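Local coordinates for putative transcriptional regulator protein (Vibrio parahaemolyticus, PDB 3ER6) that probably acts as a DNA-binding transcription regulator of the AraC type, this chain being its DJ-1/PfpI-like domain without the DNA-binding part, at residues A[19-22]-A[23-27]; A[179-183]-A[184-188]; A[138-141]-A[142-146]. The protein carries 1 engineered substitution. All coordinates share one frame; numbering follows the deposited sequence.

Contact 1: A[19-22]-A[23-27]; sequences RYFA and SIISS
Phe21 and Ile25 meet where the loop after strand 9-14 runs into helix 22-37, the first helix of a DJ-1/PfpI-like alpha/beta domain. The contact is local and joins the end of the loop to the first turn of that helix.

Backbone bonds set the turn. Ile25 N donates to Phe21 O at 3.3 Å, with an N-H...O angle of 161°. Ile24 N lies 3.0 Å from Phe21 O, but at 125° this bond is weak. The next bond, Ser26 N to Ala22 O, is shorter, at 2.8 Å.

The apolar part rests on one pair. Ile25 CG1 approaches Phe21 CD1 to 3.5 Å, and Ile25 CD1 lies near the same ring carbon. The Phe21 CG sits between its backbone N and carbonyl carbon (chi1 78°), which keeps the ring beside the helix start. Phe21 also packs on Ile61 and Val63 of strand 61-64.

The second subunit covers this turn, which is therefore part of the dimer interface. Glu29 of that subunit accepts a hydrogen bond from Ala22 N, and Ala22 of that subunit packs on Ala22 and Ile25.

Hydroxyls and a water complete the polar contacts. Ser23 O is gripped twice from Ser27, by its backbone N and by its OG at 2.7 Å. One water bridges the loop to the helix: it donates to Tyr20 O at 3.0 Å and to Ser23 OG at 2.7 Å.

Contact 2: A[179-183]-A[184-188]; sequences IVEEY and FGKHT
Phe184 N donates to Val180 O at 2.9 Å and Gly185 N to Glu181 O at 2.8 Å, the latter donor tilted 33° from the carbonyl plane, as helix 173-184 ends and the chain turns at Gly185. Gly185 has a positive phi of 97°. It follows the last residue of one helix and is the N-cap of the next, helix 186-195.

Val180 CG1 touches Thr188 CG2 of the second helix at 3.7 Å, the two side chains crossing at about a right angle. Val180 CG1 also lies 4.1 Å from Phe184 CD2. Tyr183 CB sits over the centre of the Phe184 ring in a CH-pi contact. The extended Glu181 chain runs alongside Lys186, and Glu181 OE2 is 3.4 Å from Lys186 CG. The charged ends, Glu181 OE2 and Lys186 NZ, are 4.5 Å apart, too far for an ion pair. Glu181 OE1 instead forms a salt bridge with Arg189 NH1.

Val180 and Thr188 both pack on Ala34 of helix 22-37, and Phe184 on Ala35 of the same helix. The Tyr183 side chain packs on Ile77 of strand 77-80 and Lys110 of strand 110-114 in the central sheet.

Contact 3: A[138-141]-A[142-146]; sequences FAHL and FGELF
His140 and Glu144 sit one helical turn apart and share a water. That water donates to His140 O at 2.8 Å and to Glu144 OE2 at 2.7 Å. His140 O also accepts from Glu144 N at 2.9 Å, so this oxygen has two donors. The side chains stack. Glu144 CD lies 3.5 Å from His140 NE2, with ring and carboxylate planes 29° apart. With CG opposite the backbone N (chi1 -180°), the His140 ring lies beside the Glu144 chain, which bends at chi2 (-58°) to meet it.

The other acceptors of the turn are filled by the backbone. Phe142 N donates to Phe138 O at 3.0 Å, and Gly143 N to Ala139 O at 3.0 Å. Leu145 N closes on Leu141 O at 2.9 Å. These bonds belong to helix 136-145, the crossover helix of the beta-alpha-beta unit with strands 131-132 and 150-151.

Leu145 CD1 meets Leu141 CG at 3.8 Å, and Leu141 also packs on Pro86 and Leu87. Phe146 is the first residue beyond the helix. Its N donates to Phe142 O, and its CD2 lies over the centre of the Phe142 ring. Phe142 also meets Phe119 edge-to-face.

All three contacts are local and mark helix turns or ends in one DJ-1/PfpI-like domain. Contact 1 is the most central, with its centre about 9 Å from that of the chain. Its centre lies about 22 Å from the centre of each of the others. Contacts 2 and 3 lie on opposite sides of the chain centre, about 33 Å apart between centres. No two touch: nearest atoms are about 7 Å apart for contacts 1 and 3, about 8 Å for 1 and 2, and about 19 Å for 2 and 3. Helix 22-37 starts at contact 1 and packs further along against contact 2. Of the three, only contact 1 meets the second subunit.

Contact 1: A[19-22]-A[23-27]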
loop_
_atom_site.group_PDB
_atom_site.type_symbol
_atom_site.label_atom_id
_atom_site.label_comp_id
_atom_site.label_asym_id
_atom_site.label_seq_id
_atom_site.Cartn_x
_atom_site.Cartn_y
_atom_site.Cartn_z
ATOM N N ARG A 19 -12.003 2.219 -3.085
ATOM C CA ARG A 19 -11.318 3.313 -3.767
ATOM C C ARG A 19 -9.932 3.588 -3.176
ATOM O O ARG A 19 -9.010 4.016 -3.903
ATOM C CB ARG A 19 -12.179 4.588 -3.707
ATOM C CG ARG A 19 -13.613 4.482 -4.369
ATOM C CD ARG A 19 -13.563 4.245 -5.913
ATOM N NE ARG A 19 -13.372 2.818 -6.207
ATOM C CZ ARG A 19 -13.017 2.343 -7.404
ATOM N NH1 ARG A 19 -12.834 1.059 -7.576
ATOM N NH2 ARG A 19 -12.819 3.167 -8.427
ATOM N N TYR A 20 -9.763 3.291 -1.877
ATOM C CA TYR A 20 -8.546 3.618 -1.170
ATOM C C TYR A 20 -8.349 2.590 -0.088
ATOM O O TYR A 20 -8.640 2.848 1.088
ATOM C CB TYR A 20 -8.667 5.037 -0.537
ATOM C CG TYR A 20 -8.715 6.094 -1.626
ATOM C CD1 TYR A 20 -7.569 6.395 -2.375
ATOM C CD2 TYR A 20 -9.912 6.765 -1.939
ATOM C CE1 TYR A 20 -7.618 7.394 -3.407
ATOM C CE2 TYR A 20 -9.987 7.696 -2.973
ATOM C CZ TYR A 20 -8.865 8.026 -3.685
ATOM O OH TYR A 20 -8.960 8.984 -4.685
ATOM N N PHE A 21 -7.977 1.381 -0.480
ATOM C CA PHE A 21 -7.714 0.340 0.537
ATOM C C PHE A 21 -6.257 -0.104 0.573
ATOM O O PHE A 21 -5.866 -0.856 1.498
ATOM C CB PHE A 21 -8.651 -0.873 0.391
ATOM C CG PHE A 21 -8.256 -1.829 -0.724
ATOM C CD1 PHE A 21 -7.645 -3.039 -0.449
ATOM C CD2 PHE A 21 -8.527 -1.503 -2.069
ATOM C CE1 PHE A 21 -7.278 -3.927 -1.494
ATOM C CE2 PHE A 21 -8.189 -2.393 -3.097
ATOM C CZ PHE A 21 -7.545 -3.601 -2.809
ATOM N N ALA A 22 -5.436 0.355 -0.386
ATOM C CA ALA A 22 -4.007 -0.092 -0.416
ATOM C C ALA A 22 -3.301 0.136 0.886
ATOM O O ALA A 22 -2.533 -0.715 1.322
ATOM C CB ALA A 22 -3.222 0.603 -1.499
ATOM N N SER A 23 -3.522 1.285 1.536
ATOM C CA SER A 23 -2.782 1.515 2.805
ATOM C C SER A 23 -3.165 0.555 3.955
ATOM O O SER A 23 -2.345 0.311 4.891
ATOM C CB SER A 23 -2.887 2.996 3.260
ATOM O OG SER A 23 -4.267 3.387 3.469
ATOM N N ILE A 24 -4.387 0.040 3.932
ATOM C CA ILE A 24 -4.752 -1.018 4.884
ATOM C C ILE A 24 -3.886 -2.245 4.603
ATOM O O ILE A 24 -3.321 -2.849 5.508
ATOM C CB ILE A 24 -6.252 -1.382 4.728
ATOM C CG1 ILE A 24 -7.092 -0.347 5.480
ATOM C CG2 ILE A 24 -6.581 -2.785 5.273
ATOM C CD1 ILE A 24 -6.865 -0.433 7.087
ATOM N N ILE A 25 -3.800 -2.622 3.334
ATOM C CA ILE A 25 -3.036 -3.840 2.938
ATOM C C ILE A 25 -1.537 -3.610 3.260
ATOM O O ILE A 25 -0.881 -4.495 3.792
ATOM C CB ILE A 25 -3.156 -4.089 1.415
ATOM C CG1 ILE A 25 -4.624 -4.051 0.954
ATOM C CG2 ILE A 25 -2.404 -5.426 0.963
ATOM C CD1 ILE A 25 -5.483 -5.079 1.732
ATOM N N SER A 26 -0.975 -2.423 2.935
ATOM C CA SER A 26 0.457 -2.224 3.219
ATOM C C SER A 26 0.726 -2.304 4.741
ATOM O O SER A 26 1.761 -2.824 5.146
ATOM C CB SER A 26 0.981 -0.902 2.629
ATOM O OG SER A 26 0.331 0.200 3.226
ATOM N N SER A 27 -0.211 -1.825 5.557
ATOM C CA SER A 27 -0.027 -1.826 6.995
ATOM C C SER A 27 0.032 -3.263 7.476
ATOM O O SER A 27 0.863 -3.571 8.297
ATOM C CB SER A 27 -1.129 -1.065 7.752
ATOM O OG SER A 27 -1.189 0.297 7.319
HETATM O O HOH W 1 -6.895 2.605 3.455
#

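Contact 2: A[179-183]-A[184-188]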
loop_
_atom_site.group_PDB
_atom_site.type_symbol
_atom_site.label_atom_id
_atom_site.label_comp_id
_atom_site.label_asym_id
_atom_site.label_seq_id
_atom_site.Cartn_x
_atom_site.Cartn_y
_atom_site.Cartn_z
ATOM N N ILE A 179 4.198 0.717 16.870
ATOM C CA ILE A 179 3.423 -0.420 17.324
ATOM C C ILE A 179 4.315 -1.669 17.320
ATOM O O ILE A 179 4.309 -2.458 18.295
ATOM C CB ILE A 179 2.210 -0.627 16.389
ATOM C CG1 ILE A 179 1.180 0.505 16.542
ATOM C CG2 ILE A 179 1.583 -1.999 16.566
ATOM C CD1 ILE A 179 0.730 0.611 17.858
ATOM N N VAL A 180 5.120 -1.840 16.252
ATOM C CA VAL A 180 6.094 -2.939 16.244
ATOM C C VAL A 180 7.013 -2.893 17.464
ATOM O O VAL A 180 7.221 -3.912 18.085
ATOM C CB VAL A 180 6.950 -2.996 14.941
ATOM C CG1 VAL A 180 8.088 -4.067 15.069
ATOM C CG2 VAL A 180 6.039 -3.355 13.808
ATOM N N GLU A 181 7.556 -1.722 17.819
ATOM C CA GLU A 181 8.469 -1.692 18.957
ATOM C C GLU A 181 7.731 -2.059 20.264
ATOM O O GLU A 181 8.228 -2.823 21.071
ATOM C CB GLU A 181 9.159 -0.328 19.063
ATOM C CG GLU A 181 10.090 -0.303 20.211
ATOM C CD GLU A 181 10.924 0.953 20.252
ATOM O OE1 GLU A 181 10.967 1.693 19.242
ATOM O OE2 GLU A 181 11.530 1.177 21.311
ATOM N N GLU A 182 6.529 -1.545 20.426
ATOM C CA GLU A 182 5.690 -1.882 21.598
ATOM C C GLU A 182 5.489 -3.359 21.810
ATOM O O GLU A 182 5.613 -3.822 22.945
ATOM C CB GLU A 182 4.328 -1.204 21.492
ATOM C CG GLU A 182 4.476 0.267 21.657
ATOM C CD GLU A 182 3.151 0.971 21.899
ATOM O OE1 GLU A 182 2.447 0.578 22.884
ATOM O OE2 GLU A 182 2.857 1.924 21.113
ATOM N N TYR A 183 5.171 -4.109 20.750
ATOM C CA TYR A 183 4.881 -5.536 20.939
ATOM C C TYR A 183 6.069 -6.448 20.846
ATOM O O TYR A 183 6.085 -7.491 21.515
ATOM C CB TYR A 183 3.831 -5.993 19.932
ATOM C CG TYR A 183 2.466 -5.437 20.260
ATOM C CD1 TYR A 183 1.694 -6.007 21.284
ATOM C CD2 TYR A 183 1.957 -4.360 19.570
ATOM C CE1 TYR A 183 0.444 -5.508 21.594
ATOM C CE2 TYR A 183 0.679 -3.832 19.876
ATOM C CZ TYR A 183 -0.065 -4.414 20.902
ATOM O OH TYR A 183 -1.332 -3.931 21.217
ATOM N N PHE A 184 7.033 -6.077 19.983
ATOM C CA PHE A 184 8.120 -6.964 19.617
ATOM C C PHE A 184 9.515 -6.455 20.031
ATOM O O PHE A 184 10.486 -7.214 20.004
ATOM C CB PHE A 184 8.103 -7.266 18.102
ATOM C CG PHE A 184 6.834 -7.880 17.622
ATOM C CD1 PHE A 184 6.389 -9.091 18.158
ATOM C CD2 PHE A 184 6.077 -7.272 16.633
ATOM C CE1 PHE A 184 5.210 -9.675 17.726
ATOM C CE2 PHE A 184 4.892 -7.865 16.189
ATOM C CZ PHE A 184 4.457 -9.060 16.729
ATOM N N GLY A 185 9.636 -5.182 20.383
ATOM C CA GLY A 185 10.901 -4.668 20.848
ATOM C C GLY A 185 11.748 -3.953 19.805
ATOM O O GLY A 185 11.397 -3.888 18.604
ATOM N N LYS A 186 12.894 -3.464 20.248
ATOM C CA LYS A 186 13.703 -2.570 19.432
ATOM C C LYS A 186 14.312 -3.194 18.185
ATOM O O LYS A 186 14.305 -2.595 17.089
ATOM C CB LYS A 186 14.834 -1.920 20.255
ATOM C CG LYS A 186 14.439 -0.587 20.853
ATOM C CD LYS A 186 15.644 0.155 21.505
ATOM C CE LYS A 186 15.974 -0.428 22.914
ATOM N NZ LYS A 186 14.983 0.047 23.950
ATOM N N HIS A 187 14.868 -4.382 18.346
ATOM C CA HIS A 187 15.568 -4.998 17.234
ATOM C C HIS A 187 14.574 -5.275 16.107
ATOM O O HIS A 187 14.875 -5.054 14.930
ATOM C CB HIS A 187 16.216 -6.335 17.715
ATOM C CG HIS A 187 17.613 -6.169 18.240
ATOM N ND1 HIS A 187 18.509 -5.279 17.691
ATOM C CD2 HIS A 187 18.248 -6.747 19.293
ATOM C CE1 HIS A 187 19.633 -5.305 18.382
ATOM N NE2 HIS A 187 19.515 -6.215 19.336
ATOM N N THR A 188 13.420 -5.840 16.467
ATOM C CA THR A 188 12.329 -6.070 15.469
ATOM C C THR A 188 11.911 -4.762 14.772
ATOM O O THR A 188 11.752 -4.708 13.537
ATOM C CB THR A 188 11.136 -6.787 16.133
ATOM O OG1 THR A 188 11.603 -7.991 16.781
ATOM C CG2 THR A 188 10.003 -7.210 15.106
#

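Contact 3: A[138-141]-A[142-146]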
loop_
_atom_site.group_PDB
_atom_site.type_symbol
_atom_site.label_atom_id
_atom_site.label_comp_id
_atom_site.label_asym_id
_atom_site.label_seq_id
_atom_site.Cartn_x
_atom_site.Cartn_y
_atom_site.Cartn_z
ATOM N N PHE A 138 -6.740 17.071 2.399
ATOM C CA PHE A 138 -7.982 17.159 3.166
ATOM C C PHE A 138 -7.946 18.045 4.443
ATOM O O PHE A 138 -8.900 18.032 5.229
ATOM C CB PHE A 138 -8.575 15.757 3.447
ATOM C CG PHE A 138 -9.348 15.186 2.260
ATOM C CD1 PHE A 138 -10.390 15.915 1.686
ATOM C CD2 PHE A 138 -9.048 13.946 1.724
ATOM C CE1 PHE A 138 -11.100 15.437 0.615
ATOM C CE2 PHE A 138 -9.746 13.471 0.642
ATOM C CZ PHE A 138 -10.769 14.217 0.079
ATOM N N ALA A 139 -6.875 18.820 4.641
ATOM C CA ALA A 139 -6.760 19.597 5.879
ATOM C C ALA A 139 -7.830 20.686 6.020
ATOM O O ALA A 139 -8.355 20.937 7.134
ATOM C CB ALA A 139 -5.363 20.229 6.043
ATOM N N HIS A 140 -8.156 21.346 4.903
ATOM C CA HIS A 140 -9.221 22.351 4.953
ATOM C C HIS A 140 -10.555 21.754 5.434
ATOM O O HIS A 140 -11.200 22.266 6.336
ATOM C CB HIS A 140 -9.426 23.014 3.589
ATOM C CG HIS A 140 -10.509 24.045 3.613
ATOM N ND1 HIS A 140 -10.333 25.296 4.176
ATOM C CD2 HIS A 140 -11.804 23.990 3.219
ATOM C CE1 HIS A 140 -11.463 25.977 4.094
ATOM N NE2 HIS A 140 -12.371 25.205 3.521
ATOM N N LEU A 141 -10.962 20.654 4.812
ATOM C CA LEU A 141 -12.216 20.004 5.180
ATOM C C LEU A 141 -12.210 19.595 6.645
ATOM O O LEU A 141 -13.189 19.841 7.364
ATOM C CB LEU A 141 -12.508 18.813 4.262
ATOM C CG LEU A 141 -13.807 18.035 4.536
ATOM C CD1 LEU A 141 -15.048 18.923 4.347
ATOM C CD2 LEU A 141 -13.910 16.828 3.596
ATOM N N PHE A 142 -11.120 18.975 7.093
ATOM C CA PHE A 142 -11.009 18.614 8.515
ATOM C C PHE A 142 -11.252 19.869 9.383
ATOM O O PHE A 142 -11.945 19.816 10.405
ATOM C CB PHE A 142 -9.638 18.072 8.835
ATOM C CG PHE A 142 -9.567 17.385 10.165
ATOM C CD1 PHE A 142 -9.827 16.026 10.255
ATOM C CD2 PHE A 142 -9.251 18.097 11.322
ATOM C CE1 PHE A 142 -9.777 15.375 11.481
ATOM C CE2 PHE A 142 -9.186 17.455 12.551
ATOM C CZ PHE A 142 -9.466 16.066 12.613
ATOM N N GLY A 143 -10.658 20.985 8.978
ATOM C CA GLY A 143 -10.906 22.259 9.689
ATOM C C GLY A 143 -12.366 22.703 9.683
ATOM O O GLY A 143 -12.851 23.228 10.670
ATOM N N GLU A 144 -13.065 22.503 8.576
ATOM C CA GLU A 144 -14.491 22.833 8.493
ATOM C C GLU A 144 -15.335 21.942 9.393
ATOM O O GLU A 144 -16.201 22.418 10.132
ATOM C CB GLU A 144 -14.971 22.733 7.049
ATOM C CG GLU A 144 -14.195 23.638 6.094
ATOM C CD GLU A 144 -14.260 25.134 6.489
ATOM O OE1 GLU A 144 -15.076 25.859 5.868
ATOM O OE2 GLU A 144 -13.503 25.600 7.390
ATOM N N LEU A 145 -15.041 20.638 9.409
ATOM C CA LEU A 145 -15.845 19.697 10.213
ATOM C C LEU A 145 -15.532 19.665 11.703
ATOM O O LEU A 145 -16.426 19.400 12.532
ATOM C CB LEU A 145 -15.785 18.267 9.577
ATOM C CG LEU A 145 -16.148 18.243 8.089
ATOM C CD1 LEU A 145 -15.939 16.833 7.436
ATOM C CD2 LEU A 145 -17.579 18.672 7.952
ATOM N N PHE A 146 -14.249 19.827 12.041
ATOM C CA PHE A 146 -13.779 19.686 13.403
ATOM C C PHE A 146 -12.971 20.927 13.772
ATOM O O PHE A 146 -11.768 20.829 14.071
ATOM C CB PHE A 146 -12.915 18.407 13.549
ATOM C CG PHE A 146 -13.624 17.155 13.057
ATOM C CD1 PHE A 146 -14.663 16.582 13.798
ATOM C CD2 PHE A 146 -13.292 16.604 11.804
ATOM C CE1 PHE A 146 -15.362 15.459 13.311
ATOM C CE2 PHE A 146 -13.978 15.489 11.294
ATOM C CZ PHE A 146 -15.026 14.920 12.048
HETATM O O HOH W 2 -10.920 24.820 7.418
#